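Local atomic coordinates of putative non-ribosomal peptide synthetase (Actinomadura parvosata subsp. kistnae, PDB entry 6M7L), a protein that probably serves as a catalytically inactive, condensation-like X-domain of a non-ribosomal peptide synthetase, recruiting cytochrome P450 enzymes to the bound peptide. Residues A[275-280]-A[293-298]. Numbering follows the deposited sequence.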
loop_
_atom_site.group_PDB
_atom_site.type_symbol
_atom_site.label_atom_id
_atom_site.label_comp_id
_atom_site.label_asym_id
_atom_site.label_seq_id
_atom_site.Cartn_x
_atom_site.Cartn_y
_atom_site.Cartn_z
ATOM N N ALA A 275 22.079 9.713 14.157
ATOM C CA ALA A 275 23.396 9.083 14.126
ATOM C C ALA A 275 24.064 9.256 12.766
ATOM O O ALA A 275 25.257 9.570 12.691
ATOM C CB ALA A 275 23.277 7.603 14.482
ATOM N N VAL A 276 23.314 9.052 11.682
ATOM C CA VAL A 276 23.879 9.233 10.347
ATOM C C VAL A 276 24.071 10.715 10.045
ATOM O O VAL A 276 25.034 11.107 9.374
ATOM C CB VAL A 276 22.990 8.546 9.294
ATOM C CG1 VAL A 276 23.567 8.736 7.897
ATOM C CG2 VAL A 276 22.838 7.068 9.615
ATOM N N HIS A 277 23.157 11.560 10.531
ATOM C CA HIS A 277 23.313 13.005 10.384
ATOM C C HIS A 277 24.631 13.473 10.989
ATOM O O HIS A 277 25.383 14.227 10.361
ATOM C CB HIS A 277 22.124 13.714 11.038
ATOM C CG HIS A 277 22.150 15.208 10.925
ATOM N ND1 HIS A 277 23.181 15.901 10.329
ATOM C CD2 HIS A 277 21.259 16.141 11.336
ATOM C CE1 HIS A 277 22.928 17.197 10.383
ATOM N NE2 HIS A 277 21.766 17.369 10.988
ATOM N N ALA A 278 24.929 13.026 12.212
ATOM C CA ALA A 278 26.171 13.425 12.865
ATOM C C ALA A 278 27.383 12.910 12.099
ATOM O O ALA A 278 28.349 13.648 11.874
ATOM C CB ALA A 278 26.188 12.925 14.310
ATOM N N ALA A 279 27.347 11.640 11.686
ATOM C CA ALA A 279 28.461 11.072 10.932
ATOM C C ALA A 279 28.691 11.835 9.634
ATOM O O ALA A 279 29.820 12.231 9.325
ATOM C CB ALA A 279 28.200 9.594 10.650
ATOM N N LEU A 280 27.622 12.058 8.865
ATOM C CA LEU A 280 27.746 12.791 7.609
ATOM C C LEU A 280 28.253 14.208 7.847
ATOM O O LEU A 280 29.059 14.728 7.064
ATOM C CB LEU A 280 26.396 12.812 6.888
ATOM C CG LEU A 280 26.335 13.323 5.447
ATOM C CD1 LEU A 280 27.209 12.478 4.534
ATOM C CD2 LEU A 280 24.897 13.327 4.957
ATOM N N VAL A 293 28.452 22.767 9.062
ATOM C CA VAL A 293 27.877 22.035 7.941
ATOM C C VAL A 293 26.360 22.037 8.082
ATOM O O VAL A 293 25.827 21.923 9.192
ATOM C CB VAL A 293 28.437 20.601 7.867
ATOM C CG1 VAL A 293 28.355 19.933 9.223
ATOM C CG2 VAL A 293 27.710 19.783 6.812
ATOM N N THR A 294 25.668 22.190 6.956
ATOM C CA THR A 294 24.210 22.243 6.916
ATOM C C THR A 294 23.724 21.247 5.872
ATOM O O THR A 294 23.865 21.491 4.670
ATOM C CB THR A 294 23.716 23.653 6.581
ATOM O OG1 THR A 294 24.244 24.591 7.526
ATOM C CG2 THR A 294 22.192 23.706 6.613
ATOM N N ILE A 295 23.168 20.131 6.324
ATOM C CA ILE A 295 22.487 19.204 5.444
ATOM C C ILE A 295 20.990 19.477 5.521
ATOM O O ILE A 295 20.508 20.211 6.384
ATOM C CB ILE A 295 22.796 17.728 5.787
ATOM C CG1 ILE A 295 22.080 17.327 7.078
ATOM C CG2 ILE A 295 24.298 17.500 5.891
ATOM C CD1 ILE A 295 21.370 15.996 6.991
ATOM N N GLY A 296 20.235 18.876 4.599
ATOM C CA GLY A 296 18.798 19.011 4.587
ATOM C C GLY A 296 18.140 17.645 4.528
ATOM O O GLY A 296 18.805 16.613 4.416
ATOM N N THR A 297 16.815 17.656 4.619
ATOM C CA THR A 297 16.041 16.434 4.469
ATOM C C THR A 297 14.694 16.802 3.872
ATOM O O THR A 297 14.137 17.858 4.186
ATOM C CB THR A 297 15.870 15.694 5.805
ATOM O OG1 THR A 297 15.234 14.429 5.577
ATOM C CG2 THR A 297 15.036 16.508 6.788
ATOM N N ARG A 298 14.191 15.943 2.989
ATOM C CA ARG A 298 12.885 16.152 2.383
ATOM C C ARG A 298 11.825 15.490 3.249
ATOM O O ARG A 298 11.877 14.277 3.488
ATOM C CB ARG A 298 12.829 15.596 0.962
ATOM C CG ARG A 298 11.590 16.044 0.195
ATOM C CD ARG A 298 11.382 15.238 -1.072
ATOM N NE ARG A 298 10.943 13.876 -0.782
ATOM C CZ ARG A 298 9.669 13.505 -0.689
ATOM N NH1 ARG A 298 8.703 14.396 -0.863
ATOM N NH2 ARG A 298 9.362 12.244 -0.423
#
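Ile295 lies over one face of the His277 imidazole, in the interior of this condensation-domain fold, which belongs to the CoA-dependent acyltransferase superfamily. Helix 272-288 runs through a short turn into strand 292-299 and packs against it. The strand is hydrogen-bonded between strands 317-324 (Ile295 with Leu321) and 374-380 (Gly296 with Val374 and Leu376). The Ile295-His277 pair is a CH-pi interaction. Ile295 CD1 sits 3.9 Å from the centroid of the His277 ring, only 15° off the ring normal. It is displaced slightly toward the rim, on the ND1 and CE1 side. The His277 CB does not point straight at the strand. With CG anti to the backbone N (chi1 -179°), the ring swings out from the helix and reaches the isoleucine. On the strand, the Ile295 CB points toward the helix, and its two branches go to different partners. The CG1-CD1 arm meets the ring. The CG2 methyl makes an apolar contact, 4.3 Å to Leu280 CD2. No hydrogen bond links the two segments. All three residues are buried. Leu321, Val323 and Ala338 also touch His277, while Leu376 and Leu284 add to the packing round Ile295. An alanine in place of His277 would remove the imidazole and would probably leave the CG1-CD1 arm of Ile295 without the flat surface it rests on. The Ile295 CD1 methyl lies 3.8 Å from His277 ND1.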